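Local coordinates for PbSGBP-B lipoprotein (Prevotella bryantii B14, PDB 6D2Y) that probably binds polysaccharides at the bacterial cell surface as a lipoprotein of a polysaccharide utilization locus, and carries a bound magnesium ion, at residues A[128-140]-A[148-160]. Residues are numbered along the deposited sequence; the frame is centred on the assembly and turned at random.
Sequences VTISAPSVVSMSN and EVTITGDYFLDYD
Thr152 O is gripped by two consecutive amides across the strands, Val136 N at 3.0 Å and Ser137 N at 3.2 Å, the signature of a classic beta bulge. It interrupts the antiparallel hairpin of strands 134-138 and 148-154, within the IPT/TIG domain, and shifts the register by one residue. Before the bulge, Ser134 and Asp154 form a hydrogen-bonded pair; after it, Thr152 N returns a bond to Ser137 O. Ser139 N then donates to Thr150 O at 2.8 Å. The OG of Ser139, held between its own backbone N and carbonyl carbon (chi1 62°), turns back to accept a nearly straight bond from Thr150 N at 3.1 Å, extending the pairing through a side chain. One water donates to Thr150 O and also lies close to Thr152 OG1, a hydroxyl that is hydrogen-bonded to Lys186 NZ.

On the inward face, the CG of selenomethionine Met138 lies 3.6 Å from Ile151 CG1 and also meets Val149 CG1, while Val135 CG1 packs on Ile151 CG2. Strands 200-205 and 208-215 of the facing sheet cover Met138 and Val135, so these side chains help fill the core of the sandwich. The Phe156 ring presents its edge to Pro133 CB, and Asp154 O lies above one face of the ring, nearer its margin than its centre.

Where the chain arrives from the preceding N-terminal domain, the Ile130 and Leu157 side chains cross at about a right angle, touching through Ile130 CG2 and Leu157 CD1 at 3.7 Å. The two faces of the Tyr155 ring differ: over one lies Asp154 OD1, which accepts from Tyr155 N and is salt-bridged to Lys184; over the other, Ser131 CB makes a CH-pi contact 3.8 Å from the ring centroid, only 10° off the ring normal.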
ATOM      1  N   VAL A 128      11.771 -24.772  10.591  1.00 45.71           N
ATOM      2  CA  VAL A 128      12.178 -24.046   9.395  1.00 50.09           C
ATOM      3  C   VAL A 128      11.586 -22.648   9.500  1.00 52.11           C
ATOM      4  O   VAL A 128      10.362 -22.475   9.459  1.00 49.50           O
ATOM      5  CB  VAL A 128      11.725 -24.757   8.113  1.00 49.90           C
ATOM      6  CG1 VAL A 128      11.943 -23.857   6.905  1.00 48.76           C
ATOM      7  CG2 VAL A 128      12.472 -26.073   7.948  1.00 44.51           C
ATOM      8  N   THR A 129      12.452 -21.650   9.647  1.00 48.28           N
ATOM      9  CA  THR A 129      12.001 -20.279   9.848  1.00 45.54           C
ATOM     10  C   THR A 129      11.462 -19.707   8.543  1.00 48.69           C
ATOM     11  O   THR A 129      12.155 -19.706   7.521  1.00 57.42           O
ATOM     12  CB  THR A 129      13.149 -19.422  10.381  1.00 50.85           C
ATOM     13  OG1 THR A 129      13.303 -19.657  11.786  1.00 58.41           O
ATOM     14  CG2 THR A 129      12.870 -17.944  10.147  1.00 49.38           C
ATOM     15  N   ILE A 130      10.222 -19.227   8.580  1.00 50.24           N
ATOM     16  CA  ILE A 130       9.570 -18.610   7.433  1.00 49.02           C
ATOM     17  C   ILE A 130       9.250 -17.165   7.788  1.00 56.82           C
ATOM     18  O   ILE A 130       8.975 -16.837   8.947  1.00 54.50           O
ATOM     19  CB  ILE A 130       8.296 -19.379   7.021  1.00 51.44           C
ATOM     20  CG1 ILE A 130       8.616 -20.856   6.784  1.00 50.42           C
ATOM     21  CG2 ILE A 130       7.668 -18.772   5.773  1.00 50.33           C
ATOM     22  CD1 ILE A 130       9.341 -21.126   5.484  1.00 59.32           C
ATOM     23  N   SER A 131       9.301 -16.296   6.780  1.00 62.40           N
ATOM     24  CA  SER A 131       9.027 -14.882   6.991  1.00 64.42           C
ATOM     25  C   SER A 131       7.629 -14.675   7.560  1.00 56.76           C
ATOM     26  O   SER A 131       6.685 -15.393   7.218  1.00 50.41           O
ATOM     27  CB  SER A 131       9.180 -14.116   5.677  1.00 70.64           C
ATOM     28  OG  SER A 131       8.945 -12.732   5.864  1.00 76.22           O
ATOM     29  N   ALA A 132       7.508 -13.688   8.446  1.00 54.93           N
ATOM     30  CA  ALA A 132       6.220 -13.295   8.987  1.00 54.92           C
ATOM     31  C   ALA A 132       5.345 -12.707   7.880  1.00 48.11           C
ATOM     32  O   ALA A 132       5.848 -12.322   6.822  1.00 56.13           O
ATOM     33  CB  ALA A 132       6.414 -12.279  10.112  1.00 57.75           C
ATOM     34  N   PRO A 133       4.030 -12.639   8.091  1.00 46.64           N
ATOM     35  CA  PRO A 133       3.158 -12.080   7.051  1.00 50.48           C
ATOM     36  C   PRO A 133       3.484 -10.620   6.780  1.00 62.82           C
ATOM     37  O   PRO A 133       3.832  -9.861   7.687  1.00 63.28           O
ATOM     38  CB  PRO A 133       1.751 -12.239   7.638  1.00 50.48           C
ATOM     39  CG  PRO A 133       1.878 -13.308   8.659  1.00 50.54           C
ATOM     40  CD  PRO A 133       3.252 -13.157   9.231  1.00 50.26           C
ATOM     41  N   SER A 134       3.381 -10.233   5.513  1.00 63.76           N
ATOM     42  CA  SER A 134       3.513  -8.847   5.098  1.00 57.77           C
ATOM     43  C   SER A 134       2.153  -8.359   4.626  1.00 55.50           C
ATOM     44  O   SER A 134       1.509  -9.014   3.801  1.00 59.50           O
ATOM     45  CB  SER A 134       4.553  -8.694   3.985  1.00 66.20           C
ATOM     46  OG  SER A 134       3.974  -8.917   2.712  1.00 75.57           O
ATOM     47  N   VAL A 135       1.712  -7.226   5.160  1.00 58.99           N
ATOM     48  CA  VAL A 135       0.412  -6.651   4.836  1.00 58.62           C
ATOM     49  C   VAL A 135       0.649  -5.354   4.082  1.00 58.90           C
ATOM     50  O   VAL A 135       1.358  -4.466   4.569  1.00 59.41           O
ATOM     51  CB  VAL A 135      -0.431  -6.411   6.096  1.00 54.90           C
ATOM     52  CG1 VAL A 135      -1.820  -5.935   5.714  1.00 52.82           C
ATOM     53  CG2 VAL A 135      -0.501  -7.678   6.931  1.00 55.10           C
ATOM     54  N   VAL A 136       0.059  -5.240   2.898  1.00 59.41           N
ATOM     55  CA  VAL A 136       0.288  -4.066   2.066  1.00 61.92           C
ATOM     56  C   VAL A 136      -0.993  -3.262   1.896  1.00 62.48           C
ATOM     57  O   VAL A 136      -1.037  -2.075   2.248  1.00 68.43           O
ATOM     58  CB  VAL A 136       0.889  -4.466   0.705  1.00 61.61           C
ATOM     59  CG1 VAL A 136       1.011  -3.245  -0.189  1.00 63.68           C
ATOM     60  CG2 VAL A 136       2.249  -5.120   0.901  1.00 59.17           C
ATOM     61  N   SER A 137      -2.043  -3.886   1.365  1.00 56.70           N
ATOM     62  CA  SER A 137      -3.227  -3.129   0.986  1.00 49.19           C
ATOM     63  C   SER A 137      -4.498  -3.870   1.367  1.00 56.36           C
ATOM     64  O   SER A 137      -4.510  -5.098   1.494  1.00 55.14           O
ATOM     65  CB  SER A 137      -3.244  -2.837  -0.519  1.00 45.41           C
ATOM     66  OG  SER A 137      -3.228  -4.040  -1.266  1.00 51.05           O
HETATM   67  N   MSE A 138      -5.571  -3.105   1.540  1.00 54.46           N
HETATM   68  CA  MSE A 138      -6.893  -3.666   1.742  1.00 47.95           C
HETATM   69  C   MSE A 138      -7.732  -3.168   0.569  1.00 51.84           C
HETATM   70  O   MSE A 138      -7.552  -2.033   0.121  1.00 54.98           O
HETATM   71  CB  MSE A 138      -7.482  -3.226   3.085  1.00 50.79           C
HETATM   72  CG  MSE A 138      -8.510  -4.178   3.653  1.00 54.41           C
HETATM   73 SE   MSE A 138      -9.786  -3.315   4.837  0.58 57.37          SE
HETATM   74  CE  MSE A 138      -9.099  -3.820   6.550  1.00 50.78           C
ATOM     75  N   SER A 139      -8.628  -4.016   0.058  1.00 51.83           N
ATOM     76  CA  SER A 139      -9.381  -3.663  -1.145  1.00 51.82           C
ATOM     77  C   SER A 139     -10.196  -2.393  -0.932  1.00 50.96           C
ATOM     78  O   SER A 139     -10.144  -1.462  -1.743  1.00 49.46           O
ATOM     79  CB  SER A 139     -10.291  -4.820  -1.551  1.00 49.09           C
ATOM     80  OG  SER A 139     -11.250  -5.090  -0.543  1.00 51.12           O
ATOM     81  N   ASN A 140     -10.960  -2.340   0.156  1.00 51.49           N
ATOM     82  CA  ASN A 140     -11.724  -1.147   0.515  1.00 48.31           C
ATOM     83  C   ASN A 140     -11.633  -1.016   2.029  1.00 46.64           C
ATOM     84  O   ASN A 140     -12.307  -1.744   2.760  1.00 51.20           O
ATOM     85  CB  ASN A 140     -13.174  -1.256   0.058  1.00 52.62           C
ATOM     86  CG  ASN A 140     -14.015  -0.044   0.449  1.00 51.95           C
ATOM     87  OD1 ASN A 140     -13.533   0.892   1.086  1.00 47.98           O
ATOM     88  ND2 ASN A 140     -15.282  -0.060   0.053  1.00 47.04           N
ATOM     89  N   GLU A 148     -17.444  -8.090   0.008  1.00 62.68           N
ATOM     90  CA  GLU A 148     -16.278  -8.956  -0.100  1.00 60.46           C
ATOM     91  C   GLU A 148     -15.015  -8.110   0.001  1.00 57.83           C
ATOM     92  O   GLU A 148     -14.814  -7.186  -0.794  1.00 57.42           O
ATOM     93  CB  GLU A 148     -16.302  -9.731  -1.416  1.00 62.88           C
ATOM     94  CG  GLU A 148     -15.311 -10.880  -1.464  1.00 74.03           C
ATOM     95  CD  GLU A 148     -15.101 -11.412  -2.868  1.00 80.25           C
ATOM     96  OE1 GLU A 148     -14.463 -10.708  -3.679  1.00 81.81           O
ATOM     97  OE2 GLU A 148     -15.574 -12.532  -3.159  1.00 81.08           O
ATOM     98  N   VAL A 149     -14.166  -8.425   0.975  1.00 56.86           N
ATOM     99  CA  VAL A 149     -12.943  -7.678   1.235  1.00 55.53           C
ATOM    100  C   VAL A 149     -11.754  -8.589   0.977  1.00 55.18           C
ATOM    101  O   VAL A 149     -11.764  -9.763   1.359  1.00 57.62           O
ATOM    102  CB  VAL A 149     -12.907  -7.134   2.678  1.00 54.45           C
ATOM    103  CG1 VAL A 149     -11.734  -6.187   2.862  1.00 58.49           C
ATOM    104  CG2 VAL A 149     -14.218  -6.445   3.020  1.00 48.71           C
ATOM    105  N   THR A 150     -10.729  -8.045   0.324  1.00 52.69           N
ATOM    106  CA  THR A 150      -9.487  -8.760   0.070  1.00 57.63           C
ATOM    107  C   THR A 150      -8.322  -7.964   0.642  1.00 54.10           C
ATOM    108  O   THR A 150      -8.238  -6.748   0.442  1.00 63.23           O
ATOM    109  CB  THR A 150      -9.274  -9.004  -1.427  1.00 60.58           C
ATOM    110  OG1 THR A 150      -9.157  -7.748  -2.106  1.00 67.98           O
ATOM    111  CG2 THR A 150     -10.437  -9.790  -2.014  1.00 54.67           C
ATOM    112  N   ILE A 151      -7.433  -8.651   1.356  1.00 48.69           N
ATOM    113  CA  ILE A 151      -6.224  -8.054   1.910  1.00 51.14           C
ATOM    114  C   ILE A 151      -5.039  -8.628   1.148  1.00 58.95           C
ATOM    115  O   ILE A 151      -4.844  -9.850   1.117  1.00 63.20           O
ATOM    116  CB  ILE A 151      -6.100  -8.317   3.419  1.00 50.82           C
ATOM    117  CG1 ILE A 151      -6.966  -7.334   4.202  1.00 52.69           C
ATOM    118  CG2 ILE A 151      -4.652  -8.193   3.869  1.00 49.17           C
ATOM    119  CD1 ILE A 151      -7.198  -7.739   5.637  1.00 51.52           C
ATOM    120  N   THR A 152      -4.254  -7.754   0.526  1.00 54.83           N
ATOM    121  CA  THR A 152      -3.137  -8.163  -0.313  1.00 51.60           C
ATOM    122  C   THR A 152      -1.825  -8.019   0.444  1.00 54.72           C
ATOM    123  O   THR A 152      -1.623  -7.054   1.187  1.00 57.39           O
ATOM    124  CB  THR A 152      -3.088  -7.337  -1.601  1.00 56.26           C
ATOM    125  OG1 THR A 152      -4.396  -7.277  -2.185  1.00 59.57           O
ATOM    126  CG2 THR A 152      -2.121  -7.957  -2.601  1.00 55.61           C
ATOM    127  N   GLY A 153      -0.935  -8.988   0.251  1.00 56.18           N
ATOM    128  CA  GLY A 153       0.367  -8.959   0.882  1.00 56.34           C
ATOM    129  C   GLY A 153       1.231 -10.137   0.486  1.00 55.56           C
ATOM    130  O   GLY A 153       1.363 -10.446  -0.702  1.00 56.70           O
ATOM    131  N   ASP A 154       1.823 -10.805   1.473  1.00 50.08           N
ATOM    132  CA  ASP A 154       2.674 -11.954   1.206  1.00 53.43           C
ATOM    133  C   ASP A 154       2.798 -12.784   2.475  1.00 53.64           C
ATOM    134  O   ASP A 154       2.582 -12.292   3.587  1.00 49.59           O
ATOM    135  CB  ASP A 154       4.058 -11.525   0.705  1.00 56.94           C
ATOM    136  CG  ASP A 154       4.738 -12.601  -0.119  1.00 63.73           C
ATOM    137  OD1 ASP A 154       4.328 -13.776  -0.015  1.00 66.42           O
ATOM    138  OD2 ASP A 154       5.681 -12.274  -0.867  1.00 68.33           O
ATOM    139  N   TYR A 155       3.147 -14.058   2.283  1.00 49.21           N
ATOM    140  CA  TYR A 155       3.381 -14.999   3.380  1.00 45.46           C
ATOM    141  C   TYR A 155       2.145 -15.152   4.267  1.00 47.26           C
ATOM    142  O   TYR A 155       2.239 -15.199   5.495  1.00 48.16           O
ATOM    143  CB  TYR A 155       4.606 -14.592   4.203  1.00 53.07           C
ATOM    144  CG  TYR A 155       5.871 -14.516   3.377  1.00 56.77           C
ATOM    145  CD1 TYR A 155       6.472 -13.294   3.097  1.00 58.98           C
ATOM    146  CD2 TYR A 155       6.459 -15.667   2.866  1.00 61.08           C
ATOM    147  CE1 TYR A 155       7.625 -13.223   2.336  1.00 59.41           C
ATOM    148  CE2 TYR A 155       7.610 -15.604   2.105  1.00 65.49           C
ATOM    149  CZ  TYR A 155       8.189 -14.381   1.843  1.00 63.81           C
ATOM    150  OH  TYR A 155       9.335 -14.320   1.086  1.00 68.09           O
ATOM    151  N   PHE A 156       0.974 -15.230   3.634  1.00 45.29           N
ATOM    152  CA  PHE A 156      -0.267 -15.588   4.321  1.00 49.99           C
ATOM    153  C   PHE A 156      -0.396 -17.103   4.245  1.00 53.39           C
ATOM    154  O   PHE A 156      -0.974 -17.656   3.309  1.00 57.32           O
ATOM    155  CB  PHE A 156      -1.467 -14.894   3.691  1.00 52.99           C
ATOM    156  CG  PHE A 156      -1.413 -13.395   3.759  1.00 54.94           C
ATOM    157  CD1 PHE A 156      -0.859 -12.754   4.855  1.00 53.09           C
ATOM    158  CD2 PHE A 156      -1.923 -12.627   2.724  1.00 53.24           C
ATOM    159  CE1 PHE A 156      -0.812 -11.373   4.916  1.00 55.50           C
ATOM    160  CE2 PHE A 156      -1.879 -11.248   2.778  1.00 55.24           C
ATOM    161  CZ  PHE A 156      -1.322 -10.619   3.876  1.00 52.44           C
ATOM    162  N   LEU A 157       0.158 -17.789   5.239  1.00 57.18           N
ATOM    163  CA  LEU A 157       0.206 -19.245   5.255  1.00 59.82           C
ATOM    164  C   LEU A 157      -0.648 -19.767   6.403  1.00 59.90           C
ATOM    165  O   LEU A 157      -0.413 -19.421   7.567  1.00 52.89           O
ATOM    166  CB  LEU A 157       1.648 -19.738   5.368  1.00 56.91           C
ATOM    167  CG  LEU A 157       2.640 -18.920   4.537  1.00 58.92           C
ATOM    168  CD1 LEU A 157       4.071 -19.183   4.971  1.00 52.52           C
ATOM    169  CD2 LEU A 157       2.458 -19.210   3.052  1.00 64.35           C
ATOM    170  N   ASP A 158      -1.629 -20.602   6.068  1.00 56.44           N
ATOM    171  CA  ASP A 158      -2.605 -21.129   7.012  1.00 55.42           C
ATOM    172  C   ASP A 158      -2.416 -22.635   7.144  1.00 54.96           C
ATOM    173  O   ASP A 158      -2.353 -23.346   6.135  1.00 58.53           O
ATOM    174  CB  ASP A 158      -4.026 -20.803   6.545  1.00 57.01           C
ATOM    175  CG  ASP A 158      -5.092 -21.304   7.500  1.00 59.63           C
ATOM    176  OD1 ASP A 158      -5.083 -20.890   8.677  1.00 57.07           O
ATOM    177  OD2 ASP A 158      -5.949 -22.101   7.065  1.00 63.68           O
ATOM    178  N   TYR A 159      -2.324 -23.117   8.383  1.00 55.50           N
ATOM    179  CA  TYR A 159      -2.111 -24.529   8.663  1.00 55.15           C
ATOM    180  C   TYR A 159      -3.177 -25.034   9.625  1.00 58.24           C
ATOM    181  O   TYR A 159      -3.787 -24.264  10.371  1.00 51.33           O
ATOM    182  CB  TYR A 159      -0.724 -24.793   9.266  1.00 47.97           C
ATOM    183  CG  TYR A 159       0.439 -24.416   8.378  1.00 51.34           C
ATOM    184  CD1 TYR A 159       1.202 -23.285   8.643  1.00 50.41           C
ATOM    185  CD2 TYR A 159       0.788 -25.199   7.285  1.00 49.56           C
ATOM    186  CE1 TYR A 159       2.270 -22.939   7.842  1.00 47.96           C
ATOM    187  CE2 TYR A 159       1.858 -24.861   6.478  1.00 50.80           C
ATOM    188  CZ  TYR A 159       2.596 -23.728   6.761  1.00 49.96           C
ATOM    189  OH  TYR A 159       3.660 -23.382   5.963  1.00 51.79           O
ATOM    190  N   ASP A 160      -3.387 -26.354   9.600  1.00 59.31           N
ATOM    191  CA  ASP A 160      -4.310 -26.983  10.540  1.00 60.23           C
ATOM    192  C   ASP A 160      -3.853 -26.778  11.977  1.00 63.68           C
ATOM    193  O   ASP A 160      -4.628 -26.334  12.832  1.00 66.66           O
ATOM    194  CB  ASP A 160      -4.439 -28.476  10.231  1.00 67.70           C
ATOM    195  CG  ASP A 160      -5.113 -28.740   8.905  1.00 78.68           C
ATOM    196  OD1 ASP A 160      -5.229 -29.927   8.524  1.00 82.76           O
ATOM    197  OD2 ASP A 160      -5.531 -27.767   8.246  1.00 82.99           O
TER
HETATM  198  O   HOH W   1      -6.081  -5.864  -1.099  1.00 66.70           O
HETATM  199  O   HOH W   2     -13.717  -4.529  -0.779  1.00 45.20           O